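Local coordinates for protein transcriptional regulator (Streptococcus pneumoniae, PDB 2GNP) that is of unknown function but is probably a transcriptional regulator that senses a sugar or related effector, at residues G134-S138 with R139-N143; V202-N205 with L206-R209. All coordinates share one frame; numbering follows the deposited sequence.

Contact 1 (G134-S138 with R139-N143)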
loop_
_atom_site.group_PDB
_atom_site.type_symbol
_atom_site.label_atom_id
_atom_site.label_comp_id
_atom_site.label_asym_id
_atom_site.label_seq_id
_atom_site.Cartn_x
_atom_site.Cartn_y
_atom_site.Cartn_z
ATOM N N GLY A 134 12.804 -2.405 21.262
ATOM C CA GLY A 134 13.582 -1.260 21.720
ATOM C C GLY A 134 13.207 0.011 20.952
ATOM O O GLY A 134 13.087 1.078 21.563
ATOM N N ILE A 135 13.005 -0.130 19.633
ATOM C CA ILE A 135 12.560 1.018 18.783
ATOM C C ILE A 135 11.072 1.285 19.037
ATOM O O ILE A 135 10.656 2.409 19.364
ATOM C CB ILE A 135 12.822 0.738 17.316
ATOM C CG1 ILE A 135 14.318 0.682 17.005
ATOM C CG2 ILE A 135 12.097 1.742 16.402
ATOM C CD1 ILE A 135 14.645 -0.004 15.690
ATOM N N LEU A 136 10.237 0.256 18.920
ATOM C CA LEU A 136 8.801 0.502 18.983
ATOM C C LEU A 136 8.317 1.068 20.314
ATOM O O LEU A 136 7.353 1.847 20.344
ATOM C CB LEU A 136 8.022 -0.764 18.630
ATOM C CG LEU A 136 8.210 -1.287 17.188
ATOM C CD1 LEU A 136 7.524 -2.681 17.173
ATOM C CD2 LEU A 136 7.562 -0.403 16.138
ATOM N N GLN A 137 8.972 0.635 21.401
ATOM C CA GLN A 137 8.565 0.996 22.752
ATOM C C GLN A 137 9.339 2.213 23.281
ATOM O O GLN A 137 9.219 2.568 24.456
ATOM C CB GLN A 137 8.781 -0.214 23.672
ATOM C CG GLN A 137 7.819 -1.423 23.381
ATOM C CD GLN A 137 8.185 -2.744 24.183
ATOM O OE1 GLN A 137 7.512 -3.769 24.039
ATOM N NE2 GLN A 137 9.243 -2.696 25.017
ATOM N N SER A 138 10.164 2.825 22.428
ATOM C CA SER A 138 11.044 3.913 22.873
ATOM C C SER A 138 10.286 5.212 23.151
ATOM O O SER A 138 9.199 5.406 22.687
ATOM C CB SER A 138 12.157 4.165 21.848
ATOM O OG SER A 138 11.534 4.711 20.675
ATOM N N ARG A 139 10.849 6.106 23.961
ATOM C CA ARG A 139 10.217 7.408 24.133
ATOM C C ARG A 139 10.203 8.180 22.824
ATOM O O ARG A 139 9.234 8.903 22.576
ATOM C CB ARG A 139 11.006 8.291 25.125
ATOM C CG ARG A 139 10.204 9.303 25.814
ATOM C CD ARG A 139 11.082 10.050 26.831
ATOM N NE ARG A 139 10.255 10.994 27.574
ATOM C CZ ARG A 139 10.126 12.283 27.292
ATOM N NH1 ARG A 139 10.784 12.828 26.245
ATOM N NH2 ARG A 139 9.292 13.017 28.041
ATOM N N TYR A 140 11.260 8.013 22.037
ATOM C CA TYR A 140 11.468 8.832 20.791
ATOM C C TYR A 140 10.435 8.430 19.709
ATOM O O TYR A 140 9.872 9.295 18.985
ATOM C CB TYR A 140 12.927 8.847 20.310
ATOM C CG TYR A 140 13.433 7.534 19.695
ATOM C CD1 TYR A 140 14.290 6.686 20.401
ATOM C CD2 TYR A 140 13.073 7.163 18.380
ATOM C CE1 TYR A 140 14.743 5.473 19.837
ATOM C CE2 TYR A 140 13.535 5.952 17.808
ATOM C CZ TYR A 140 14.365 5.126 18.547
ATOM O OH TYR A 140 14.819 3.960 17.965
ATOM N N PHE A 141 10.114 7.146 19.675
ATOM C CA PHE A 141 9.220 6.628 18.644
ATOM C C PHE A 141 7.699 6.783 18.970
ATOM O O PHE A 141 6.808 6.538 18.108
ATOM C CB PHE A 141 9.609 5.168 18.391
ATOM C CG PHE A 141 9.120 4.632 17.042
ATOM C CD1 PHE A 141 7.911 3.918 16.977
ATOM C CD2 PHE A 141 9.889 4.809 15.872
ATOM C CE1 PHE A 141 7.448 3.427 15.774
ATOM C CE2 PHE A 141 9.413 4.305 14.635
ATOM C CZ PHE A 141 8.214 3.616 14.600
ATOM N N GLU A 142 7.386 7.152 20.215
ATOM C CA GLU A 142 6.005 7.108 20.689
ATOM C C GLU A 142 5.019 7.917 19.834
ATOM O O GLU A 142 3.880 7.481 19.626
ATOM C CB GLU A 142 5.931 7.606 22.141
ATOM C CG GLU A 142 4.573 7.574 22.645
ATOM C CD GLU A 142 4.586 7.614 24.165
ATOM O OE1 GLU A 142 4.705 8.743 24.721
ATOM O OE2 GLU A 142 4.497 6.516 24.765
ATOM N N ASN A 143 5.415 9.131 19.448
ATOM C CA ASN A 143 4.541 9.998 18.634
ATOM C C ASN A 143 4.088 9.216 17.371
ATOM O O ASN A 143 2.901 9.225 16.998
ATOM C CB ASN A 143 5.258 11.308 18.203
ATOM C CG ASN A 143 5.569 12.279 19.357
ATOM O OD1 ASN A 143 6.613 12.998 19.347
ATOM N ND2 ASN A 143 4.652 12.357 20.334
#
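Ser138 meets Tyr140 over the face of the ring: its OG stands 3.2 Å from the ring plane, close to the centre, and Ser138 CB adds a CH-pi contact on that face, 3.9 Å from the centroid of the Tyr140 ring. The Tyr140 torsion that puts its ring face against the serine sets CG between the backbone N and the carbonyl carbon. Past the serine, the ring ends in a hydroxyl lodged against the isoleucine, where Tyr140 OH lies 3.5 Å from Ile135 CG1 as the two side chains cross at a slant. Phe141 is turned differently. Its CB points toward the preceding segment and its CG is anti to the backbone N, chi1 -160°, which brings one ring face against Ile135 CG2 and the ring alongside Leu136. That methyl, Ile135 CG2, makes a CH-pi contact 4.2 Å from the centroid of the Phe141 ring, whereas Leu136 CD2 reaches Phe141 CE1 at 3.8 Å with the two side chains running the same way.

These contacts fill the turn between helix 129-136, which ends here, and helix 142-147. The Ser138 side chain bridges the turn: Phe141 N, three residues on, donates to Ser138 OG at 3.0 Å with an N-H...O angle of 145°, and Ser138 OG itself donates to Ile135 O at 2.8 Å. Because Ser138 N also bonds to Ile135 O, that carbonyl near the end of the first helix takes two donors, and the hydroxyl relays between it and the backbone N-H of Phe141. Beyond the turn, Ile211 touches Ile135, Leu136 and Phe141, and the ring of Trp148 meets that of Phe141 with the planes steeply inclined.

Contact 2 (V202-N205 with L206-R209)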
loop_
_atom_site.group_PDB
_atom_site.type_symbol
_atom_site.label_atom_id
_atom_site.label_comp_id
_atom_site.label_asym_id
_atom_site.label_seq_id
_atom_site.Cartn_x
_atom_site.Cartn_y
_atom_site.Cartn_z
ATOM N N VAL A 202 1.432 -14.577 8.392
ATOM C CA VAL A 202 1.580 -15.923 8.997
ATOM C C VAL A 202 2.889 -16.131 9.758
ATOM O O VAL A 202 2.883 -16.730 10.841
ATOM C CB VAL A 202 1.243 -17.046 7.981
ATOM C CG1 VAL A 202 1.975 -16.782 6.665
ATOM C CG2 VAL A 202 1.477 -18.480 8.590
ATOM N N TYR A 203 3.992 -15.564 9.252
ATOM C CA TYR A 203 5.308 -15.765 9.845
ATOM C C TYR A 203 5.637 -14.759 10.990
ATOM O O TYR A 203 6.196 -13.651 10.793
ATOM C CB TYR A 203 6.361 -15.739 8.744
ATOM C CG TYR A 203 7.764 -16.023 9.189
ATOM C CD1 TYR A 203 8.845 -15.388 8.573
ATOM C CD2 TYR A 203 8.031 -16.955 10.203
ATOM C CE1 TYR A 203 10.151 -15.637 8.963
ATOM C CE2 TYR A 203 9.335 -17.198 10.589
ATOM C CZ TYR A 203 10.379 -16.532 9.967
ATOM O OH TYR A 203 11.672 -16.762 10.332
ATOM N N GLU A 204 5.319 -15.199 12.198
ATOM C CA GLU A 204 5.377 -14.339 13.393
ATOM C C GLU A 204 6.775 -13.782 13.735
ATOM O O GLU A 204 6.902 -12.619 14.194
ATOM C CB GLU A 204 4.823 -15.134 14.579
ATOM C CG GLU A 204 4.651 -14.382 15.847
ATOM C CD GLU A 204 4.141 -15.322 16.923
ATOM O OE1 GLU A 204 4.969 -15.796 17.719
ATOM O OE2 GLU A 204 2.931 -15.628 16.899
ATOM N N ASN A 205 7.823 -14.582 13.557
ATOM C CA ASN A 205 9.184 -14.112 13.776
ATOM C C ASN A 205 9.558 -12.828 13.002
ATOM O O ASN A 205 10.186 -11.900 13.544
ATOM C CB ASN A 205 10.207 -15.221 13.491
ATOM C CG ASN A 205 11.642 -14.808 13.833
ATOM O OD1 ASN A 205 12.332 -14.137 13.063
ATOM N ND2 ASN A 205 12.114 -15.245 15.002
ATOM N N LEU A 206 9.207 -12.784 11.731
ATOM C CA LEU A 206 9.509 -11.558 10.952
ATOM C C LEU A 206 8.512 -10.449 11.341
ATOM O O LEU A 206 8.905 -9.276 11.462
ATOM C CB LEU A 206 9.466 -11.879 9.465
ATOM C CG LEU A 206 9.719 -10.712 8.490
ATOM C CD1 LEU A 206 11.102 -10.126 8.744
ATOM C CD2 LEU A 206 9.521 -11.202 7.030
ATOM N N GLN A 207 7.243 -10.816 11.545
ATOM C CA GLN A 207 6.179 -9.860 11.950
ATOM C C GLN A 207 6.674 -9.020 13.127
ATOM O O GLN A 207 6.539 -7.791 13.137
ATOM C CB GLN A 207 4.916 -10.645 12.355
ATOM C CG GLN A 207 3.891 -9.815 13.033
ATOM C CD GLN A 207 2.744 -10.644 13.524
ATOM O OE1 GLN A 207 2.908 -11.482 14.412
ATOM N NE2 GLN A 207 1.563 -10.409 12.960
ATOM N N GLU A 208 7.260 -9.699 14.113
ATOM C CA GLU A 208 7.709 -9.056 15.379
ATOM C C GLU A 208 9.054 -8.272 15.247
ATOM O O GLU A 208 9.513 -7.591 16.181
ATOM C CB GLU A 208 7.729 -10.145 16.524
ATOM C CG GLU A 208 6.354 -10.763 16.744
ATOM C CD GLU A 208 6.207 -11.612 18.018
ATOM O OE1 GLU A 208 7.204 -12.245 18.405
ATOM O OE2 GLU A 208 5.080 -11.623 18.589
ATOM N N ARG A 209 9.694 -8.347 14.094
ATOM C CA ARG A 209 10.958 -7.696 13.856
ATOM C C ARG A 209 10.767 -6.455 12.946
ATOM O O ARG A 209 11.755 -5.800 12.614
ATOM C CB ARG A 209 11.963 -8.617 13.125
ATOM C CG ARG A 209 12.685 -9.652 13.986
ATOM C CD ARG A 209 13.188 -10.849 13.135
ATOM N NE ARG A 209 13.968 -10.521 11.934
ATOM C CZ ARG A 209 14.026 -11.297 10.867
ATOM N NH1 ARG A 209 13.305 -12.410 10.830
ATOM N NH2 ARG A 209 14.759 -10.953 9.818
#
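Tyr203 occupies the N-cap position of helix 204-207, and the face of its ring lies against the first turn, with Leu206 N about 4.0 Å above the plane of the Tyr203 ring and over its centre. With CG anti to the backbone N, chi1 -176°, the ring is carried forward to Leu206, where Tyr203 CD1 approaches Leu206 CB at 3.7 Å and the side chains cross at about a right angle. The carbonyl of Tyr203 starts the helical bonding: Gln207 N donates to Tyr203 O at 3.1 Å, while Leu206 N adds a weak second bond. Helix 175-183 packs on the same pair, Leu181 touching both Tyr203 and Leu206.

Glu204 continues the pattern one residue on, Glu204 O accepting from Glu208 N at 2.9 Å. Its side chain runs beside that of Glu208 in the same direction, and Glu204 CG meets Gln207 OE1 at 3.7 Å, with the Glu204 carboxylate and Gln207 amide planes nearly parallel. Gln207 NE2 is hydrogen-bonded to Glu201 OE1.

The amide of Asn205 reaches Arg209 although its CB points away overall. Arg209 NH1 donates to Asn205 OD1 at 3.0 Å, nearly in line with the C=O bond, although the oxygen is 19° out of the guanidinium plane and the amide is turned 60° from that plane. A bend at chi3 brings the guanidinium back past Asn205, with Leu206 CD1 over one of its faces. Gln126 O accepts from Arg209 NE, and Asp177 forms a salt bridge with Arg209 NH1. The buried arginine is thus fixed by several acceptors, and Asp177 probably offsets its charge; Glu204 OE1 and Glu208 OE1, 4.3 Å apart, probably repel mildly when both are ionised.

Both contacts are local, joining consecutive residues, and neither belongs to the central sheet. Contact 1 is the more peripheral, its centre about 23 Å from the chain centre against 19 Å for contact 2. It is a surface contact with Phe141 its single buried touching residue, whereas contact 2 is partly buried, through Leu206 and Arg209. Contact 1 lies in the turn between two helices, where aromatic packing and a serine hydroxyl do the work; contact 2 follows one short helix, with regular backbone bonds and a buried arginine tied to other parts of the fold. The centres of contacts 1 and 2 are 19 Å apart, and the two do not touch. Gln126 nevertheless neighbours both, packing on Ile135 and bonding Arg209.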